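Side-chain contacts in 5' nucleotidase family protein (Staphylococcus aureus subsp. aureus, PDB 4Q7F), which belongs to the 5'-nucleotidase family and joins a calcineurin-like metallophosphoesterase domain, holding manganese and magnesium, to a C-terminal 5'-nucleotidase domain: residues Ser77-Cys80 / Asn81-Ala85; Glu228-Ala231 / Met232-Phe236; Gln307-Arg310 / Lys311-Glu314. One frame throughout, in Å; residues are numbered along the deposited sequence. Where two conformers were deposited one is given.

In the fold
The three contacts are each local, within one turn or two of a helix, and they follow one another along the chain. Interactions 1 and 2 belong to the calcineurin-like phosphoesterase domain. Interaction 1 covers helix 78-85 with its N-cap, and interaction 2 covers helix 229-236. Their centres are 36 Å apart. Interaction 3 lies in helix 304-317, yet its centre is 12 Å from that of interaction 1. There Leu313 packs against Phe79 and Tyr82, which joins the two helices. These two lie on one side of the chain's centre and interaction 2 on the other. None of the three binds the metals, though the side chain of Cys80 in interaction 1 is about 11 Å from the manganese.

Interaction 1 of 3, residues Ser77-Cys80 / Asn81-Ala85; sequences SPFC and NYLIA
Phe79 and Leu83 meet one turn apart near the start of helix 78-85. The isobutyl end of Leu83 lies against one face of the Phe79 ring, displaced toward its rim. Phe79 CE1 comes within 3.7 Å of Leu83 CD2. Leu83 CD1 is a little farther, 4.2 Å from Phe79 CZ. The ring of Phe79 can meet this leucine because its CG is anti to the backbone N (chi1 174°), which swings the ring along the helix toward the later residues. Tyr82 stands beside the same ring at a looser distance, with Phe79 CD1 4.5 Å from Tyr82 CD2. The backbone sets this spacing. Leu83 N donates to Phe79 O at 2.9 Å, and Tyr82 N donates to Pro78 O at the same distance. Ile84 N to Cys80 O is longer, at 3.2 Å.

Ser77 is the N-cap. Its OG accepts a weak capping bond from Phe79 N, 3.2 Å away and well bent (133°). The same OG is also hydrogen-bonded to Gly30 O, so the cap ties the helix start to another loop. Pro78 follows as the first helical residue. It has no N-H to offer, which suits a first-turn position.

Both Phe79 and Leu83 face helix 91-99, touching Leu93; Phe79 also reaches Phe96. Phe79 and Tyr82 further pack on Leu313 of helix 304-317, and Tyr82 makes an edge-to-face contact with Trp316. Cys80 and Ile84 rest on Tyr114 in a loop. Helix 78-85, part of the calcineurin-like domain, thus packs against both helix 91-99 and helix 304-317.

Interaction 2 of 3, residues Glu228-Ala231 / Met232-Phe236; sequences EGYA and MLEAF
Ala231 O is gripped twice, by a backbone N-H and by a water. Ala235 N donates to it at 3.1 Å, from above the carbonyl plane. The water donates to Ala231 O at 2.7 Å and also to Glu234 OE2 at 2.6 Å. It therefore bridges the helix backbone to the carboxylate three residues on. Glu234 holds its chain extended, with CG anti to the backbone N (chi1 178°). This brings the chain obliquely past the Tyr230 ring. Glu234 CD approaches Tyr230 CE1 to 3.8 Å, and the ring and carboxylate planes stand 65° apart. In the backbone Glu234 N donates to Tyr230 O at 2.7 Å in a nearly straight bond (168°).

Helix 229-236 is the connecting helix of a beta-alpha-beta unit, between strands 201-207 and 242-244 of a mixed sheet. Its buried side turns to that sheet: Met232, modelled as selenomethionine, and Leu233 both touch Phe243, and Leu233 continues onto Val261.

At the start of the helix Glu228 is the N-cap residue. Met232, with CG beside its own backbone N, lays SE against it, 3.2 Å from Glu228 O and 3.9 Å from Glu228 CB. The carboxylate of Glu228 is buried and points out of the helix toward the start of helix 184-198. OE1 takes hydrogen bonds from Ser183 OG and Phe185 N, and OE2 one from Ala184 N. These donors would probably stabilise its negative charge. Glu211 accepts the N-H groups of Tyr230 and Ala231, in the first turn, on its two carboxylate oxygens.

Interaction 3 of 3, residues Gln307-Arg310 / Lys311-Glu314; sequences QHLR and KQLE
Each residue from Lys311 to Glu314 donates its backbone N-H to the carbonyl four positions earlier, in regular alpha-helical bonds. On this frame Arg310 and Glu314 form a salt bridge. Arg310 NE donates to Glu314 OE2 at 2.9 Å, using the anti lone pair of that oxygen. The bond is moderately bent (151°), and the carboxylate sits at the edge of the guanidinium, with the two planes 55° apart. Both chains bend at chi2 to make the meeting. A water donates to Glu314 OE2 at 2.7 Å and receives a weak bond from Arg310 NH2, which closes a small ring beside the bridge.

The pair is also held from outside the helix. Glu314 OE1 forms a second salt bridge, with Arg378, and Arg310 NH2 donates to the carbonyls of Arg40 and Gln42. Glu314 is buried, and its two arginine partners would probably favour the charged carboxylate.

On the more exposed side His308 and Gln312 meet by van der Waals contact. Gln312 crosses the His308 ring obliquely, its CG over one face toward the rim. His308 NE2 and Gln312 NE2 are 3.4 Å apart without a hydrogen bond, and the ring and amide planes make 38°. Gln312 OE1 also passes Leu309 CD1 at 3.9 Å, the two side chains crossing at about a right angle. Lys311 turns outward and pairs with Asp315, again four residues on.

Leu309 touches Phe79 of helix 78-85. The arrangement is that of an amphipathic alpha-helix, with leucines on its packed face and i to i+4 salt bridges, one partly buried (Arg310 with Glu314) and one from the exposed Lys311 to Asp315.

Interaction 1 of 3, residues Ser77-Cys80 / Asn81-Ala85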
# COMPACT_ATOMS: atom_id res chain seq x y z
N SER A 77 3.76 -3.28 8.35
CA SER A 77 4.99 -3.89 8.81
C SER A 77 4.71 -5.12 9.65
O SER A 77 3.59 -5.34 10.05
CB SER A 77 5.72 -2.87 9.67
OG SER A 77 5.09 -2.75 10.94
N PRO A 78 5.76 -5.90 9.94
CA PRO A 78 5.64 -7.07 10.81
C PRO A 78 5.18 -6.68 12.20
O PRO A 78 4.69 -7.54 12.91
CB PRO A 78 7.07 -7.62 10.87
CG PRO A 78 7.70 -7.18 9.61
CD PRO A 78 7.12 -5.81 9.38
N PHE A 79 5.33 -5.43 12.59
CA PHE A 79 4.84 -4.98 13.91
C PHE A 79 3.30 -5.08 13.89
O PHE A 79 2.65 -5.54 14.86
CB PHE A 79 5.35 -3.56 14.21
CG PHE A 79 4.78 -2.94 15.48
CD1 PHE A 79 4.75 -3.66 16.67
CD2 PHE A 79 4.33 -1.63 15.48
CE1 PHE A 79 4.25 -3.09 17.83
CE2 PHE A 79 3.83 -1.06 16.65
CZ PHE A 79 3.79 -1.79 17.83
N CYS A 80 2.73 -4.72 12.75
CA CYS A 80 1.29 -4.83 12.56
C CYS A 80 0.86 -6.32 12.65
O CYS A 80 -0.12 -6.63 13.35
CB CYS A 80 0.88 -4.14 11.26
SG CYS A 80 1.16 -2.34 11.28
N ASN A 81 1.58 -7.23 11.99
CA ASN A 81 1.28 -8.67 12.12
C ASN A 81 1.34 -9.09 13.57
O ASN A 81 0.45 -9.81 14.06
CB ASN A 81 2.26 -9.55 11.36
CG ASN A 81 2.24 -9.29 9.88
OD1 ASN A 81 2.54 -8.18 9.43
ND2 ASN A 81 1.95 -10.31 9.10
N TYR A 82 2.40 -8.66 14.25
CA TYR A 82 2.62 -8.96 15.66
C TYR A 82 1.42 -8.56 16.51
O TYR A 82 0.97 -9.33 17.36
CB TYR A 82 3.89 -8.28 16.16
CG TYR A 82 4.14 -8.46 17.65
CD1 TYR A 82 4.87 -9.55 18.12
CD2 TYR A 82 3.67 -7.55 18.57
CE1 TYR A 82 5.10 -9.73 19.47
CE2 TYR A 82 3.88 -7.73 19.93
CZ TYR A 82 4.60 -8.83 20.37
OH TYR A 82 4.84 -9.01 21.71
N LEU A 83 0.89 -7.36 16.27
CA LEU A 83 -0.25 -6.86 17.04
C LEU A 83 -1.50 -7.70 16.88
O LEU A 83 -2.18 -7.99 17.87
CB LEU A 83 -0.57 -5.41 16.67
CG LEU A 83 0.49 -4.36 17.00
CD1 LEU A 83 0.05 -3.03 16.43
CD2 LEU A 83 0.75 -4.26 18.49
N ILE A 84 -1.81 -8.08 15.64
CA ILE A 84 -2.98 -8.88 15.36
C ILE A 84 -2.82 -10.23 16.04
O ILE A 84 -3.77 -10.73 16.65
CB ILE A 84 -3.21 -9.11 13.85
CG1 ILE A 84 -3.41 -7.77 13.10
CG2 ILE A 84 -4.44 -10.00 13.65
CD1 ILE A 84 -4.61 -6.96 13.54
N ALA A 85 -1.61 -10.79 15.96
CA ALA A 85 -1.33 -12.09 16.54
C ALA A 85 -1.29 -12.10 18.06
O ALA A 85 -1.37 -13.15 18.66
CB ALA A 85 -0.00 -12.64 15.99

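Interaction 2 of 3, residues Glu228-Ala231 / Met232-Phe236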
# COMPACT_ATOMS: atom_id res chain seq x y z
N GLU A 228 -6.80 11.06 -8.14
CA GLU A 228 -7.46 12.23 -8.71
C GLU A 228 -6.75 13.54 -8.37
O GLU A 228 -7.34 14.62 -8.52
CB GLU A 228 -8.88 12.32 -8.13
CG GLU A 228 -9.67 11.02 -8.12
CD GLU A 228 -11.04 11.17 -7.50
OE1 GLU A 228 -11.84 11.98 -8.01
OE2 GLU A 228 -11.34 10.47 -6.52
N GLY A 229 -5.51 13.46 -7.90
CA GLY A 229 -4.78 14.65 -7.48
C GLY A 229 -4.56 15.70 -8.54
O GLY A 229 -4.65 16.90 -8.27
N TYR A 230 -4.26 15.27 -9.77
CA TYR A 230 -4.02 16.22 -10.84
C TYR A 230 -5.30 16.98 -11.19
O TYR A 230 -5.29 18.21 -11.27
CB TYR A 230 -3.43 15.57 -12.08
CG TYR A 230 -3.05 16.59 -13.12
CD1 TYR A 230 -3.99 17.06 -14.04
CD2 TYR A 230 -1.77 17.12 -13.16
CE1 TYR A 230 -3.65 18.03 -14.97
CE2 TYR A 230 -1.42 18.07 -14.10
CZ TYR A 230 -2.36 18.53 -15.00
OH TYR A 230 -2.01 19.48 -15.92
N ALA A 231 -6.39 16.25 -11.39
CA ALA A 231 -7.67 16.87 -11.73
C ALA A 231 -8.08 17.86 -10.63
O ALA A 231 -8.66 18.90 -10.91
CB ALA A 231 -8.73 15.81 -11.91
N MSE A 232 -7.77 17.52 -9.38
CA MSE A 232 -8.10 18.40 -8.24
C MSE A 232 -7.32 19.70 -8.32
O MSE A 232 -7.90 20.79 -8.18
CB MSE A 232 -7.84 17.64 -6.95
CG MSE A 232 -8.95 16.63 -6.68
SE MSE A 232 -8.27 15.17 -5.52
CE MSE A 232 -8.90 15.97 -3.83
N LEU A 233 -6.02 19.62 -8.54
CA LEU A 233 -5.19 20.83 -8.67
C LEU A 233 -5.56 21.62 -9.92
O LEU A 233 -5.79 22.83 -9.86
CB LEU A 233 -3.70 20.46 -8.69
CG LEU A 233 -3.10 20.03 -7.36
CD1 LEU A 233 -1.77 19.33 -7.58
CD2 LEU A 233 -2.94 21.23 -6.45
N GLU A 234 -5.61 20.93 -11.05
CA GLU A 234 -5.95 21.54 -12.32
C GLU A 234 -7.22 22.38 -12.22
O GLU A 234 -7.29 23.47 -12.77
CB GLU A 234 -6.14 20.45 -13.39
CG GLU A 234 -6.55 20.96 -14.77
CD GLU A 234 -6.90 19.83 -15.75
OE1 GLU A 234 -6.55 19.96 -16.93
OE2 GLU A 234 -7.50 18.82 -15.34
N ALA A 235 -8.22 21.87 -11.51
CA ALA A 235 -9.49 22.56 -11.36
C ALA A 235 -9.54 23.56 -10.22
O ALA A 235 -10.16 24.63 -10.35
CB ALA A 235 -10.61 21.55 -11.17
N PHE A 236 -8.88 23.25 -9.10
CA PHE A 236 -8.99 24.11 -7.92
C PHE A 236 -7.71 24.71 -7.32
O PHE A 236 -7.77 25.26 -6.22
CB PHE A 236 -9.74 23.33 -6.83
CG PHE A 236 -11.00 22.70 -7.32
CD1 PHE A 236 -12.06 23.48 -7.76
CD2 PHE A 236 -11.13 21.32 -7.36
CE1 PHE A 236 -13.22 22.90 -8.24
CE2 PHE A 236 -12.29 20.73 -7.83
CZ PHE A 236 -13.34 21.52 -8.28
O HOH W 1 -9.30 19.15 -13.47

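Interaction 3 of 3, residues Gln307-Arg310 / Lys311-Glu314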
# COMPACT_ATOMS: atom_id res chain seq x y z
N GLN A 307 12.23 -0.13 23.64
CA GLN A 307 13.21 -1.15 23.24
C GLN A 307 12.76 -2.54 23.70
O GLN A 307 13.00 -3.53 23.02
CB GLN A 307 14.63 -0.82 23.72
CG GLN A 307 15.32 0.36 23.01
CD GLN A 307 15.78 0.07 21.58
OE1 GLN A 307 15.05 -0.48 20.75
NE2 GLN A 307 17.01 0.50 21.27
N HIS A 308 12.08 -2.62 24.86
CA HIS A 308 11.57 -3.90 25.31
C HIS A 308 10.54 -4.45 24.31
O HIS A 308 10.59 -5.62 23.96
CB HIS A 308 10.97 -3.77 26.70
CG HIS A 308 10.40 -5.05 27.22
ND1 HIS A 308 11.16 -6.19 27.35
CD2 HIS A 308 9.15 -5.36 27.64
CE1 HIS A 308 10.40 -7.16 27.83
NE2 HIS A 308 9.18 -6.68 28.02
N LEU A 309 9.66 -3.58 23.81
CA LEU A 309 8.67 -3.98 22.80
C LEU A 309 9.37 -4.45 21.53
O LEU A 309 9.00 -5.48 20.97
CB LEU A 309 7.70 -2.83 22.52
CG LEU A 309 6.66 -3.00 21.40
CD1 LEU A 309 5.84 -4.27 21.58
CD2 LEU A 309 5.76 -1.78 21.32
N ARG A 310 10.35 -3.68 21.04
CA ARG A 310 11.14 -4.08 19.86
C ARG A 310 11.71 -5.50 20.08
O ARG A 310 11.67 -6.32 19.19
CB ARG A 310 12.27 -3.07 19.63
CG ARG A 310 13.42 -3.47 18.68
CD ARG A 310 13.13 -3.18 17.24
NE ARG A 310 14.15 -3.70 16.32
CZ ARG A 310 15.13 -3.00 15.73
NH1 ARG A 310 15.29 -1.71 15.95
NH2 ARG A 310 15.96 -3.63 14.89
N LYS A 311 12.24 -5.76 21.27
CA LYS A 311 12.82 -7.09 21.57
C LYS A 311 11.79 -8.21 21.47
O LYS A 311 12.06 -9.27 20.91
CB LYS A 311 13.47 -7.13 22.96
CG LYS A 311 14.12 -8.47 23.30
CD LYS A 311 14.58 -8.49 24.75
CE LYS A 311 15.35 -9.76 25.08
NZ LYS A 311 14.58 -11.02 24.87
N GLN A 312 10.62 -7.98 22.08
CA GLN A 312 9.52 -8.95 22.02
C GLN A 312 9.17 -9.21 20.56
O GLN A 312 8.96 -10.35 20.14
CB GLN A 312 8.30 -8.42 22.75
CG GLN A 312 8.43 -8.45 24.27
CD GLN A 312 7.29 -7.72 24.95
OE1 GLN A 312 6.83 -6.68 24.47
NE2 GLN A 312 6.86 -8.24 26.10
N LEU A 313 9.12 -8.13 19.79
CA LEU A 313 8.80 -8.22 18.39
C LEU A 313 9.85 -9.05 17.66
O LEU A 313 9.51 -9.98 16.93
CB LEU A 313 8.71 -6.80 17.79
CG LEU A 313 8.53 -6.73 16.27
CD1 LEU A 313 7.37 -7.59 15.80
CD2 LEU A 313 8.34 -5.27 15.87
N GLU A 314 11.13 -8.72 17.85
CA GLU A 314 12.21 -9.49 17.19
C GLU A 314 12.18 -10.95 17.64
O GLU A 314 12.36 -11.87 16.83
CB GLU A 314 13.57 -8.85 17.47
CG GLU A 314 13.73 -7.43 16.92
CD GLU A 314 13.67 -7.33 15.41
OE1 GLU A 314 13.73 -8.38 14.67
OE2 GLU A 314 13.59 -6.16 14.95
O HOH W 2 14.63 -5.50 12.54